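Side-chain contacts in integron cassette protein (Vibrio cholerae, PDB 3FY6), which is of unknown function but is encoded by a mobile integron gene cassette and forms a two-chain assembly with an apparently novel fold: residues N13-S18 and H24-V29; Y17-G22 and K111-K116; V43-T48 and Q63-N68; E75-L80 and Q107-V112. All blocks are in the same frame, centred on the assembly; numbering follows the deposited sequence.

Contact 1 (N13-S18 and H24-V29); sequences NLNIYS and HETYIV
Tyr17 and His24 stack at the turn end of an antiparallel beta hairpin built from strands 10-18 and 23-31, a textbook case of cross-strand pairing in which alternate residues serve opposite faces of the sheet. The His24 side chain can be followed outward. Its CB lies 4.0 Å from CB of Asn15, and the first torsion (chi1 -72°, CG beside the backbone N) swings the imidazole back over the neighbouring strand. There CD2 comes at the ring edge to within 3.5 Å of Asn15 O, NE2 sits 3.7 Å from Tyr17 CB, and CE1 is 3.8 Å from Tyr17 CD1. The methylene of Tyr17 lies over one face of the imidazole, toward its rim, as a CH-pi contact, while the phenol ring turns an edge to that face in a T-shaped pair, the two planes meeting at 69°. Further along the ladder, reciprocal backbone bonds join Leu14 to Tyr27 and Ile16 to Glu25. The bond from Ile16 N to Glu25 O is nearly straight, at 175°. On the face that carries Leu14, Ile16 and Tyr27 the contacts are mostly apolar: Ile16 CG1 presses on Tyr27 CD1 at 3.5 Å, crossing the phenol at roughly a right angle, and Leu14 CD1 meets Val29 CG2 at 3.7 Å. Helices 95-114 and 77-89 cover this side, joined by helix 62-67 at Tyr27, whose OH is held by Asp69 OD2. On the face carrying Asn15 and Thr26 a single water closes the gap, accepting from Asn15 ND2 at 2.7 Å, donating to His24 O, and hydrogen-bonding Thr26 OG1.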
loop_
_atom_site.group_PDB
_atom_site.type_symbol
_atom_site.label_atom_id
_atom_site.label_comp_id
_atom_site.label_asym_id
_atom_site.label_seq_id
_atom_site.Cartn_x
_atom_site.Cartn_y
_atom_site.Cartn_z
ATOM N N ASN A 13 16.658 2.100 -13.800
ATOM C CA ASN A 13 16.568 3.274 -12.949
ATOM C C ASN A 13 15.129 3.761 -12.899
ATOM O O ASN A 13 14.548 4.080 -13.923
ATOM C CB ASN A 13 17.506 4.385 -13.443
ATOM C CG ASN A 13 18.946 4.176 -12.991
ATOM O OD1 ASN A 13 19.406 3.048 -12.854
ATOM N ND2 ASN A 13 19.653 5.270 -12.742
ATOM N N LEU A 14 14.557 3.807 -11.702
ATOM C CA LEU A 14 13.159 4.193 -11.543
ATOM C C LEU A 14 13.053 5.542 -10.827
ATOM O O LEU A 14 13.839 5.839 -9.940
ATOM C CB LEU A 14 12.405 3.111 -10.763
ATOM C CG LEU A 14 12.343 1.731 -11.427
ATOM C CD1 LEU A 14 11.671 0.720 -10.505
ATOM C CD2 LEU A 14 11.599 1.820 -12.757
ATOM N N ASN A 15 12.074 6.355 -11.210
ATOM C CA ASN A 15 11.971 7.703 -10.669
ATOM C C ASN A 15 10.748 7.852 -9.767
ATOM O O ASN A 15 9.613 7.909 -10.245
ATOM C CB ASN A 15 11.933 8.722 -11.807
ATOM C CG ASN A 15 13.030 8.477 -12.841
ATOM O OD1 ASN A 15 12.752 8.290 -14.023
ATOM N ND2 ASN A 15 14.273 8.453 -12.389
ATOM N N ILE A 16 10.986 7.905 -8.463
ATOM C CA ILE A 16 9.890 7.928 -7.497
ATOM C C ILE A 16 9.764 9.298 -6.829
ATOM O O ILE A 16 10.691 9.757 -6.167
ATOM C CB ILE A 16 10.099 6.861 -6.402
ATOM C CG1 ILE A 16 10.290 5.473 -7.038
ATOM C CG2 ILE A 16 8.930 6.871 -5.408
ATOM C CD1 ILE A 16 9.013 4.878 -7.612
ATOM N N TYR A 17 8.611 9.941 -6.978
ATOM C CA TYR A 17 8.444 11.277 -6.413
ATOM C C TYR A 17 8.360 11.249 -4.895
ATOM O O TYR A 17 7.572 10.496 -4.323
ATOM C CB TYR A 17 7.228 12.007 -6.989
ATOM C CG TYR A 17 7.160 13.418 -6.462
ATOM C CD1 TYR A 17 7.945 14.424 -7.023
ATOM C CD2 TYR A 17 6.363 13.736 -5.365
ATOM C CE1 TYR A 17 7.923 15.715 -6.522
ATOM C CE2 TYR A 17 6.327 15.040 -4.851
ATOM C CZ TYR A 17 7.111 16.016 -5.439
ATOM O OH TYR A 17 7.086 17.294 -4.950
ATOM N N SER A 18 9.169 12.083 -4.250
ATOM C CA SER A 18 9.224 12.164 -2.796
ATOM C C SER A 18 8.852 13.554 -2.299
ATOM O O SER A 18 9.576 14.518 -2.546
ATOM C CB SER A 18 10.635 11.838 -2.300
ATOM O OG SER A 18 10.815 12.305 -0.966
ATOM N N HIS A 24 11.876 13.682 -7.775
ATOM C CA HIS A 24 11.882 12.248 -8.044
ATOM C C HIS A 24 13.203 11.650 -7.576
ATOM O O HIS A 24 14.274 12.030 -8.061
ATOM C CB HIS A 24 11.672 11.976 -9.539
ATOM C CG HIS A 24 10.275 12.252 -10.000
ATOM N ND1 HIS A 24 9.833 13.519 -10.314
ATOM C CD2 HIS A 24 9.213 11.429 -10.173
ATOM C CE1 HIS A 24 8.559 13.465 -10.662
ATOM N NE2 HIS A 24 8.159 12.208 -10.586
ATOM N N GLU A 25 13.124 10.738 -6.613
ATOM C CA GLU A 25 14.299 10.008 -6.151
ATOM C C GLU A 25 14.562 8.807 -7.064
ATOM O O GLU A 25 13.629 8.139 -7.522
ATOM C CB GLU A 25 14.105 9.541 -4.713
ATOM C CG GLU A 25 13.938 10.680 -3.714
ATOM C CD GLU A 25 15.255 11.375 -3.405
ATOM O OE1 GLU A 25 16.139 10.726 -2.813
ATOM O OE2 GLU A 25 15.404 12.567 -3.741
ATOM N N THR A 26 15.833 8.538 -7.333
ATOM C CA THR A 26 16.195 7.445 -8.226
ATOM C C THR A 26 16.328 6.155 -7.430
ATOM O O THR A 26 17.150 6.055 -6.524
ATOM C CB THR A 26 17.515 7.738 -8.983
ATOM O OG1 THR A 26 17.397 8.972 -9.707
ATOM C CG2 THR A 26 17.847 6.603 -9.959
ATOM N N TYR A 27 15.488 5.178 -7.741
ATOM C CA TYR A 27 15.645 3.850 -7.163
ATOM C C TYR A 27 16.304 2.981 -8.216
ATOM O O TYR A 27 15.796 2.858 -9.329
ATOM C CB TYR A 27 14.293 3.270 -6.772
ATOM C CG TYR A 27 13.748 3.843 -5.488
ATOM C CD1 TYR A 27 13.411 5.188 -5.393
ATOM C CD2 TYR A 27 13.568 3.038 -4.366
ATOM C CE1 TYR A 27 12.911 5.717 -4.216
ATOM C CE2 TYR A 27 13.067 3.557 -3.179
ATOM C CZ TYR A 27 12.740 4.895 -3.109
ATOM O OH TYR A 27 12.259 5.417 -1.933
ATOM N N ILE A 28 17.445 2.394 -7.881
ATOM C CA ILE A 28 18.174 1.594 -8.859
ATOM C C ILE A 28 17.904 0.114 -8.633
ATOM O O ILE A 28 18.213 -0.434 -7.577
ATOM C CB ILE A 28 19.686 1.879 -8.823
ATOM C CG1 ILE A 28 19.940 3.382 -8.920
ATOM C CG2 ILE A 28 20.395 1.161 -9.975
ATOM C CD1 ILE A 28 21.396 3.769 -8.764
ATOM N N VAL A 29 17.295 -0.520 -9.624
ATOM C CA VAL A 29 17.022 -1.944 -9.559
ATOM C C VAL A 29 18.080 -2.719 -10.334
ATOM O O VAL A 29 18.226 -2.543 -11.539
ATOM C CB VAL A 29 15.650 -2.272 -10.161
ATOM C CG1 VAL A 29 15.323 -3.747 -9.945
ATOM C CG2 VAL A 29 14.571 -1.393 -9.534
HETATM O O HOH W 1 15.070 10.143 -10.385
#

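Contact 2 (Y17-G22 and K111-K116); sequences YSPRWG and KVTEAK
The turn of the first beta hairpin, which begins with an ST motif at Ser18, meets the last turn of helix 95-114 here, with Pro19 and Tyr17 on one side and Thr113 on the other. Thr113 serves two kinds of contact. Its methyl does the apolar work: CG2 meets Pro19 CG tip to tip at 3.9 Å, and also lies near the plane of the Tyr17 ring, at the edge, 4.3 Å from CD2. Because CG2 stands anti to the backbone N (chi1 -63° for OG1), the methyl points at the turn while the hydroxyl falls beside its own helix, where Val109 O is a hydrogen-bond partner. That hydroxyl also reaches across by way of water, which lies 2.6 Å from Thr113 OG1 and donates a bond of 2.7 Å to Tyr17 O. Within the turn, Ser18 OG accepts from Trp21 N at 3.2 Å, as in an ST motif, and weakly from Arg20 N. Trp21 CZ2 lies over the centre of the Arg20 guanidinium, 3.6 Å above its plane, with the two groups tilted against each other. Further bonds outside the two segments, from Arg20 NH1 to Asn68 O and from Trp21 NE1 to Asp69 OD1, tie this turn to residues Asn68 and Asp69. With 122 Å² buried in all, this is a light surface contact: the direct touch is that of the Thr113 methyl against Pro19 and Tyr17, so the join between these two segments depends on a single methyl and one bridging water.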
loop_
_atom_site.group_PDB
_atom_site.type_symbol
_atom_site.label_atom_id
_atom_site.label_comp_id
_atom_site.label_asym_id
_atom_site.label_seq_id
_atom_site.Cartn_x
_atom_site.Cartn_y
_atom_site.Cartn_z
ATOM N N TYR A 17 8.611 9.941 -6.978
ATOM C CA TYR A 17 8.444 11.277 -6.413
ATOM C C TYR A 17 8.360 11.249 -4.895
ATOM O O TYR A 17 7.572 10.496 -4.323
ATOM C CB TYR A 17 7.228 12.007 -6.989
ATOM C CG TYR A 17 7.160 13.418 -6.462
ATOM C CD1 TYR A 17 7.945 14.424 -7.023
ATOM C CD2 TYR A 17 6.363 13.736 -5.365
ATOM C CE1 TYR A 17 7.923 15.715 -6.522
ATOM C CE2 TYR A 17 6.327 15.040 -4.851
ATOM C CZ TYR A 17 7.111 16.016 -5.439
ATOM O OH TYR A 17 7.086 17.294 -4.950
ATOM N N SER A 18 9.169 12.083 -4.250
ATOM C CA SER A 18 9.224 12.164 -2.796
ATOM C C SER A 18 8.852 13.554 -2.299
ATOM O O SER A 18 9.576 14.518 -2.546
ATOM C CB SER A 18 10.635 11.838 -2.300
ATOM O OG SER A 18 10.815 12.305 -0.966
ATOM N N PRO A 19 7.738 13.659 -1.570
ATOM C CA PRO A 19 7.317 14.936 -0.987
ATOM C C PRO A 19 8.329 15.416 0.043
ATOM O O PRO A 19 8.368 16.597 0.371
ATOM C CB PRO A 19 6.001 14.590 -0.284
ATOM C CG PRO A 19 5.533 13.324 -0.931
ATOM C CD PRO A 19 6.780 12.577 -1.295
ATOM N N ARG A 20 9.138 14.497 0.555
ATOM C CA ARG A 20 10.118 14.846 1.568
ATOM C C ARG A 20 11.295 15.622 0.963
ATOM O O ARG A 20 11.876 16.490 1.616
ATOM C CB ARG A 20 10.616 13.594 2.294
ATOM C CG ARG A 20 11.642 13.903 3.383
ATOM C CD ARG A 20 12.071 12.662 4.159
ATOM N NE ARG A 20 12.947 13.021 5.272
ATOM C CZ ARG A 20 13.833 12.202 5.832
ATOM N NH1 ARG A 20 13.975 10.962 5.383
ATOM N NH2 ARG A 20 14.587 12.628 6.840
ATOM N N TRP A 21 11.629 15.321 -0.288
ATOM C CA TRP A 21 12.730 15.999 -0.967
ATOM C C TRP A 21 12.282 16.869 -2.137
ATOM O O TRP A 21 13.108 17.493 -2.790
ATOM C CB TRP A 21 13.776 14.976 -1.428
ATOM C CG TRP A 21 14.188 14.088 -0.305
ATOM C CD1 TRP A 21 13.878 12.772 -0.141
ATOM C CD2 TRP A 21 14.951 14.470 0.845
ATOM N NE1 TRP A 21 14.421 12.303 1.033
ATOM C CE2 TRP A 21 15.085 13.327 1.654
ATOM C CE3 TRP A 21 15.552 15.665 1.257
ATOM C CZ2 TRP A 21 15.786 13.344 2.860
ATOM C CZ3 TRP A 21 16.251 15.680 2.452
ATOM C CH2 TRP A 21 16.361 14.528 3.241
ATOM N N GLY A 22 10.979 16.927 -2.393
ATOM C CA GLY A 22 10.468 17.735 -3.488
ATOM C C GLY A 22 11.069 17.375 -4.841
ATOM O O GLY A 22 11.339 18.257 -5.658
ATOM N N LYS A 111 1.323 7.964 -8.950
ATOM C CA LYS A 111 -0.089 8.340 -8.946
ATOM C C LYS A 111 -0.707 8.240 -7.542
ATOM O O LYS A 111 -1.536 9.058 -7.156
ATOM C CB LYS A 111 -0.882 7.484 -9.939
ATOM C CG LYS A 111 -0.660 7.872 -11.399
ATOM C CD LYS A 111 -1.485 6.973 -12.312
ATOM C CE LYS A 111 -1.036 7.044 -13.769
ATOM N NZ LYS A 111 -1.715 5.994 -14.594
ATOM N N VAL A 112 -0.303 7.219 -6.800
ATOM C CA VAL A 112 -0.762 7.017 -5.431
ATOM C C VAL A 112 -0.372 8.216 -4.566
ATOM O O VAL A 112 -1.203 8.796 -3.863
ATOM C CB VAL A 112 -0.158 5.724 -4.860
ATOM C CG1 VAL A 112 -0.506 5.563 -3.364
ATOM C CG2 VAL A 112 -0.668 4.521 -5.668
ATOM N N THR A 113 0.901 8.593 -4.647
ATOM C CA THR A 113 1.434 9.723 -3.896
ATOM C C THR A 113 0.668 11.000 -4.227
ATOM O O THR A 113 0.237 11.733 -3.337
ATOM C CB THR A 113 2.925 9.915 -4.225
ATOM O OG1 THR A 113 3.647 8.749 -3.806
ATOM C CG2 THR A 113 3.491 11.168 -3.517
ATOM N N GLU A 114 0.489 11.244 -5.522
ATOM C CA GLU A 114 -0.217 12.421 -6.010
ATOM C C GLU A 114 -1.661 12.464 -5.495
ATOM O O GLU A 114 -2.199 13.536 -5.225
ATOM C CB GLU A 114 -0.184 12.449 -7.546
ATOM C CG GLU A 114 -1.054 13.518 -8.190
ATOM C CD GLU A 114 -1.149 13.368 -9.712
ATOM O OE1 GLU A 114 -1.081 12.222 -10.223
ATOM O OE2 GLU A 114 -1.298 14.403 -10.401
ATOM N N ALA A 115 -2.278 11.297 -5.348
ATOM C CA ALA A 115 -3.673 11.222 -4.929
ATOM C C ALA A 115 -3.863 11.113 -3.413
ATOM O O ALA A 115 -4.980 11.000 -2.939
ATOM C CB ALA A 115 -4.370 10.049 -5.635
ATOM N N LYS A 116 -2.776 11.124 -2.654
ATOM C CA LYS A 116 -2.873 11.005 -1.202
ATOM C C LYS A 116 -3.830 12.051 -0.614
ATOM O O LYS A 116 -3.823 13.197 -1.031
ATOM C CB LYS A 116 -1.487 11.160 -0.580
ATOM C CG LYS A 116 -1.397 10.787 0.889
ATOM C CD LYS A 116 0.040 10.893 1.399
ATOM C CE LYS A 116 0.479 12.344 1.533
ATOM N NZ LYS A 116 1.909 12.464 1.953
HETATM O O HOH W 2 5.812 8.715 -5.310
#

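Contact 3 (V43-T48 and Q63-N68); sequences VTIKAT and QDIMNN
In Ile45 and Ile65 the first torsions, 65° and 68°, put CG1 in the crowded position between backbone N and carbonyl carbon and so turn the CD1 ends toward each other. With the chain extended beyond that point, the two methyls touch tip to tip at 4.0 Å. The same rotation of Ile65 leaves its second branch, CG2, anti to the carbonyl carbon, where it lies 3.8 Å from Val43 CG1. That pair slides past in opposite directions instead of meeting end on, so the two branches of one isoleucine contact two strand residues in different ways. Val43 and Ile45, two apart on strand 43-50, both point toward the helix, as alternation in a strand requires, and Thr44 between them points away. The motif is a helix laid on one face of an antiparallel five-stranded sheet: helix 62-67 packs on strand 43-50, and Ile65 and Met66, the latter present as selenomethionine, also touch Tyr27 of strand 23-31. The nearest CA atoms, of Val43 and Ile65, are 7.9 Å apart, a gap bridged by aliphatic carbon. Ile45 leans in addition on Ile38 of the adjoining strand 35-40.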
loop_
_atom_site.group_PDB
_atom_site.type_symbol
_atom_site.label_atom_id
_atom_site.label_comp_id
_atom_site.label_asym_id
_atom_site.label_seq_id
_atom_site.Cartn_x
_atom_site.Cartn_y
_atom_site.Cartn_z
ATOM N N VAL A 43 21.104 2.997 0.712
ATOM C CA VAL A 43 20.369 1.848 1.222
ATOM C C VAL A 43 20.084 0.822 0.135
ATOM O O VAL A 43 19.572 1.164 -0.924
ATOM C CB VAL A 43 19.024 2.275 1.826
ATOM C CG1 VAL A 43 18.199 1.060 2.150
ATOM C CG2 VAL A 43 19.241 3.135 3.068
ATOM N N THR A 44 20.395 -0.436 0.417
ATOM C CA THR A 44 20.156 -1.514 -0.531
ATOM C C THR A 44 19.414 -2.670 0.136
ATOM O O THR A 44 19.838 -3.169 1.178
ATOM C CB THR A 44 21.483 -2.060 -1.114
ATOM O OG1 THR A 44 22.199 -1.004 -1.770
ATOM C CG2 THR A 44 21.206 -3.175 -2.116
ATOM N N ILE A 45 18.300 -3.085 -0.461
ATOM C CA ILE A 45 17.639 -4.318 -0.053
ATOM C C ILE A 45 17.822 -5.367 -1.144
ATOM O O ILE A 45 18.097 -5.031 -2.303
ATOM C CB ILE A 45 16.149 -4.108 0.251
ATOM C CG1 ILE A 45 15.393 -3.694 -1.012
ATOM C CG2 ILE A 45 15.981 -3.073 1.362
ATOM C CD1 ILE A 45 13.926 -3.427 -0.784
ATOM N N LYS A 46 17.689 -6.635 -0.769
ATOM C CA LYS A 46 18.040 -7.718 -1.670
ATOM C C LYS A 46 17.067 -8.877 -1.606
ATOM O O LYS A 46 16.657 -9.289 -0.517
ATOM C CB LYS A 46 19.448 -8.229 -1.346
ATOM C CG LYS A 46 19.879 -9.407 -2.203
ATOM C CD LYS A 46 21.372 -9.649 -2.110
ATOM C CE LYS A 46 21.752 -10.918 -2.842
ATOM N NZ LYS A 46 23.228 -11.112 -2.898
ATOM N N ALA A 47 16.712 -9.403 -2.776
ATOM C CA ALA A 47 15.948 -10.646 -2.877
ATOM C C ALA A 47 16.821 -11.705 -3.540
ATOM O O ALA A 47 17.370 -11.479 -4.617
ATOM C CB ALA A 47 14.672 -10.433 -3.695
ATOM N N THR A 48 16.949 -12.862 -2.901
ATOM C CA THR A 48 17.787 -13.927 -3.438
ATOM C C THR A 48 16.939 -15.081 -3.962
ATOM O O THR A 48 16.032 -15.557 -3.280
ATOM C CB THR A 48 18.775 -14.457 -2.381
ATOM O OG1 THR A 48 18.060 -14.800 -1.191
ATOM C CG2 THR A 48 19.791 -13.398 -2.035
ATOM N N GLN A 63 8.584 -1.051 0.829
ATOM C CA GLN A 63 7.656 -0.119 1.432
ATOM C C GLN A 63 8.344 0.683 2.543
ATOM O O GLN A 63 8.186 1.903 2.626
ATOM C CB GLN A 63 6.426 -0.878 1.953
ATOM C CG GLN A 63 5.561 -1.503 0.836
ATOM C CD GLN A 63 6.123 -2.816 0.251
ATOM O OE1 GLN A 63 6.767 -3.607 0.950
ATOM N NE2 GLN A 63 5.851 -3.056 -1.034
ATOM N N ASP A 64 9.118 -0.002 3.383
ATOM C CA ASP A 64 9.850 0.654 4.466
ATOM C C ASP A 64 10.773 1.757 3.957
ATOM O O ASP A 64 10.762 2.868 4.480
ATOM C CB ASP A 64 10.677 -0.363 5.266
ATOM C CG ASP A 64 9.817 -1.283 6.120
ATOM O OD1 ASP A 64 8.644 -0.937 6.388
ATOM O OD2 ASP A 64 10.317 -2.355 6.526
ATOM N N ILE A 65 11.585 1.455 2.947
ATOM C CA ILE A 65 12.543 2.456 2.465
ATOM C C ILE A 65 11.831 3.616 1.774
ATOM O O ILE A 65 12.239 4.766 1.904
ATOM C CB ILE A 65 13.695 1.858 1.594
ATOM C CG1 ILE A 65 13.189 1.336 0.257
ATOM C CG2 ILE A 65 14.414 0.737 2.350
ATOM C CD1 ILE A 65 14.232 0.507 -0.501
HETATM N N MSE A 66 10.748 3.316 1.066
HETATM C CA MSE A 66 9.934 4.370 0.481
HETATM C C MSE A 66 9.226 5.244 1.534
HETATM O O MSE A 66 9.033 6.446 1.314
HETATM C CB MSE A 66 8.934 3.788 -0.516
HETATM C CG MSE A 66 9.596 3.209 -1.760
HETATM SE SE MSE A 66 8.251 2.820 -3.112
HETATM C CE MSE A 66 9.395 2.108 -4.535
ATOM N N ASN A 67 8.836 4.646 2.665
ATOM C CA ASN A 67 8.201 5.398 3.743
ATOM C C ASN A 67 9.170 6.472 4.211
ATOM O O ASN A 67 8.773 7.548 4.623
ATOM C CB ASN A 67 7.836 4.498 4.939
ATOM C CG ASN A 67 6.560 3.673 4.716
ATOM O OD1 ASN A 67 6.198 2.859 5.558
ATOM N ND2 ASN A 67 5.889 3.874 3.583
ATOM N N ASN A 68 10.456 6.159 4.136
ATOM C CA ASN A 68 11.482 7.113 4.521
ATOM C C ASN A 68 11.529 8.329 3.598
ATOM O O ASN A 68 11.976 9.401 4.001
ATOM C CB ASN A 68 12.844 6.427 4.606
ATOM C CG ASN A 68 13.005 5.627 5.882
ATOM O OD1 ASN A 68 12.325 5.890 6.875
ATOM N ND2 ASN A 68 13.899 4.646 5.864
#

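Contact 4 (E75-L80 and Q107-V112); sequences EITQNL and QWVNKV
Trp108 meets Ile76 at the edge of its six-membered ring. Ile76 CG2 lies in the plane of the indole there, 3.9 Å from CH2 and equally far from CZ3. Leu80 CD1 comes in obliquely, 3.8 Å from Trp108 CZ3, so that side chains four residues apart both reach CZ3. With CG anti to the backbone N (chi1 -175°), the indole extends across the gap between the helices, and both partner side chains cross it at about a right angle. The far end of the ring looks elsewhere: Trp108 NE1 donates to Val112 O of the second subunit, a bond that Val112 O returns by accepting from Trp108 NE1 of that subunit. Beside the indole, Thr77 CG2 makes a looser contact with Val109 CG2 at 4.2 Å, while Thr77 OG1 is hydrogen-bonded to Pro74 O. The nearest CA atoms, of Thr77 and Val109, are 8.2 Å apart. Large and small side chains thus pack between two successive helices, 77-89 and 95-114, that run antiparallel here, as in an alpha-helical hairpin, with the tryptophan belonging at once to the core and to the dimer interface.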
loop_
_atom_site.group_PDB
_atom_site.type_symbol
_atom_site.label_atom_id
_atom_site.label_comp_id
_atom_site.label_asym_id
_atom_site.label_seq_id
_atom_site.Cartn_x
_atom_site.Cartn_y
_atom_site.Cartn_z
ATOM N N GLU A 75 0.812 -2.025 -0.796
ATOM C CA GLU A 75 1.587 -3.050 -0.103
ATOM C C GLU A 75 2.124 -4.132 -1.058
ATOM O O GLU A 75 3.167 -4.727 -0.803
ATOM C CB GLU A 75 0.755 -3.673 1.028
ATOM C CG GLU A 75 1.139 -5.109 1.398
ATOM C CD GLU A 75 2.470 -5.207 2.134
ATOM O OE1 GLU A 75 2.812 -4.260 2.877
ATOM O OE2 GLU A 75 3.168 -6.236 1.977
ATOM N N ILE A 76 1.417 -4.369 -2.160
ATOM C CA ILE A 76 1.828 -5.375 -3.141
ATOM C C ILE A 76 3.007 -4.948 -4.040
ATOM O O ILE A 76 3.493 -5.737 -4.851
ATOM C CB ILE A 76 0.654 -5.739 -4.055
ATOM C CG1 ILE A 76 0.916 -7.079 -4.754
ATOM C CG2 ILE A 76 0.388 -4.601 -5.057
ATOM C CD1 ILE A 76 -0.246 -7.553 -5.629
ATOM N N THR A 77 3.461 -3.710 -3.899
ATOM C CA THR A 77 4.521 -3.181 -4.767
ATOM C C THR A 77 5.775 -4.075 -4.839
ATOM O O THR A 77 6.302 -4.335 -5.914
ATOM C CB THR A 77 4.912 -1.748 -4.345
ATOM O OG1 THR A 77 3.748 -0.911 -4.404
ATOM C CG2 THR A 77 5.990 -1.179 -5.279
ATOM N N GLN A 78 6.250 -4.542 -3.695
ATOM C CA GLN A 78 7.466 -5.330 -3.655
ATOM C C GLN A 78 7.267 -6.626 -4.422
ATOM O O GLN A 78 8.160 -7.091 -5.127
ATOM C CB GLN A 78 7.846 -5.638 -2.212
ATOM C CG GLN A 78 9.043 -6.546 -2.063
ATOM C CD GLN A 78 9.581 -6.528 -0.643
ATOM O OE1 GLN A 78 9.479 -7.511 0.090
ATOM N NE2 GLN A 78 10.129 -5.395 -0.241
ATOM N N ASN A 79 6.077 -7.193 -4.273
ATOM C CA ASN A 79 5.710 -8.429 -4.928
ATOM C C ASN A 79 5.694 -8.229 -6.448
ATOM O O ASN A 79 6.129 -9.102 -7.201
ATOM C CB ASN A 79 4.348 -8.918 -4.408
ATOM C CG ASN A 79 3.880 -10.182 -5.099
ATOM O OD1 ASN A 79 3.122 -10.127 -6.061
ATOM N ND2 ASN A 79 4.349 -11.330 -4.625
ATOM N N LEU A 80 5.223 -7.071 -6.897
ATOM C CA LEU A 80 5.302 -6.733 -8.328
ATOM C C LEU A 80 6.746 -6.713 -8.826
ATOM O O LEU A 80 7.047 -7.269 -9.882
ATOM C CB LEU A 80 4.650 -5.387 -8.628
ATOM C CG LEU A 80 3.164 -5.236 -8.301
ATOM C CD1 LEU A 80 2.604 -4.048 -9.064
ATOM C CD2 LEU A 80 2.388 -6.505 -8.626
ATOM N N GLN A 107 5.312 4.417 -12.013
ATOM C CA GLN A 107 4.269 5.347 -12.418
ATOM C C GLN A 107 3.037 5.224 -11.520
ATOM O O GLN A 107 2.419 6.232 -11.144
ATOM C CB GLN A 107 3.894 5.096 -13.880
ATOM C CG GLN A 107 2.753 5.939 -14.422
ATOM C CD GLN A 107 2.370 5.527 -15.831
ATOM O OE1 GLN A 107 3.214 5.074 -16.604
ATOM N NE2 GLN A 107 1.093 5.669 -16.168
ATOM N N TRP A 108 2.680 3.987 -11.184
ATOM C CA TRP A 108 1.567 3.727 -10.279
ATOM C C TRP A 108 1.840 4.333 -8.895
ATOM O O TRP A 108 1.002 5.033 -8.321
ATOM C CB TRP A 108 1.355 2.219 -10.139
ATOM C CG TRP A 108 0.148 1.833 -9.322
ATOM C CD1 TRP A 108 -1.026 2.519 -9.215
ATOM C CD2 TRP A 108 -0.020 0.632 -8.558
ATOM N NE1 TRP A 108 -1.911 1.826 -8.418
ATOM C CE2 TRP A 108 -1.315 0.668 -7.996
ATOM C CE3 TRP A 108 0.804 -0.460 -8.279
ATOM C CZ2 TRP A 108 -1.797 -0.341 -7.173
ATOM C CZ3 TRP A 108 0.319 -1.470 -7.463
ATOM C CH2 TRP A 108 -0.969 -1.407 -6.930
ATOM N N VAL A 109 3.015 4.045 -8.354
ATOM C CA VAL A 109 3.400 4.614 -7.075
ATOM C C VAL A 109 3.283 6.141 -7.129
ATOM O O VAL A 109 2.750 6.753 -6.204
ATOM C CB VAL A 109 4.815 4.180 -6.665
ATOM C CG1 VAL A 109 5.281 4.943 -5.424
ATOM C CG2 VAL A 109 4.847 2.670 -6.415
ATOM N N ASN A 110 3.755 6.758 -8.209
ATOM C CA ASN A 110 3.666 8.212 -8.300
ATOM C C ASN A 110 2.211 8.695 -8.287
ATOM O O ASN A 110 1.885 9.695 -7.657
ATOM C CB ASN A 110 4.455 8.763 -9.505
ATOM C CG ASN A 110 5.967 8.573 -9.355
ATOM O OD1 ASN A 110 6.690 8.398 -10.345
ATOM N ND2 ASN A 110 6.445 8.563 -8.108
ATOM N N LYS A 111 1.323 7.964 -8.950
ATOM C CA LYS A 111 -0.089 8.340 -8.946
ATOM C C LYS A 111 -0.707 8.240 -7.542
ATOM O O LYS A 111 -1.536 9.058 -7.156
ATOM C CB LYS A 111 -0.882 7.484 -9.939
ATOM C CG LYS A 111 -0.660 7.872 -11.399
ATOM C CD LYS A 111 -1.485 6.973 -12.312
ATOM C CE LYS A 111 -1.036 7.044 -13.769
ATOM N NZ LYS A 111 -1.715 5.994 -14.594
ATOM N N VAL A 112 -0.303 7.219 -6.800
ATOM C CA VAL A 112 -0.762 7.017 -5.431
ATOM C C VAL A 112 -0.372 8.216 -4.566
ATOM O O VAL A 112 -1.203 8.796 -3.863
ATOM C CB VAL A 112 -0.158 5.724 -4.860
ATOM C CG1 VAL A 112 -0.506 5.563 -3.364
ATOM C CG2 VAL A 112 -0.668 4.521 -5.668
#

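Along the chain, contacts 1, 3 and 4 follow in series: the first hairpin closes, then helix 62-67 meets strand 43-50, then the two long helices pair. Contact 2 spans from residues 17-22 to 111-116 and so encloses contact 3. The centre of contact 1 is about 12 Å from the centre of each of the others, whereas those of contacts 2 and 3 are about 17 Å apart. Contacts 1 and 2 share strand 10-18, contacts 2 and 4 share helix 95-114, and contacts 1 to 3 all reach the one antiparallel sheet. Segments of contacts 2 and 4 also touch the second subunit, so the long helix connects sheet packing with dimer formation.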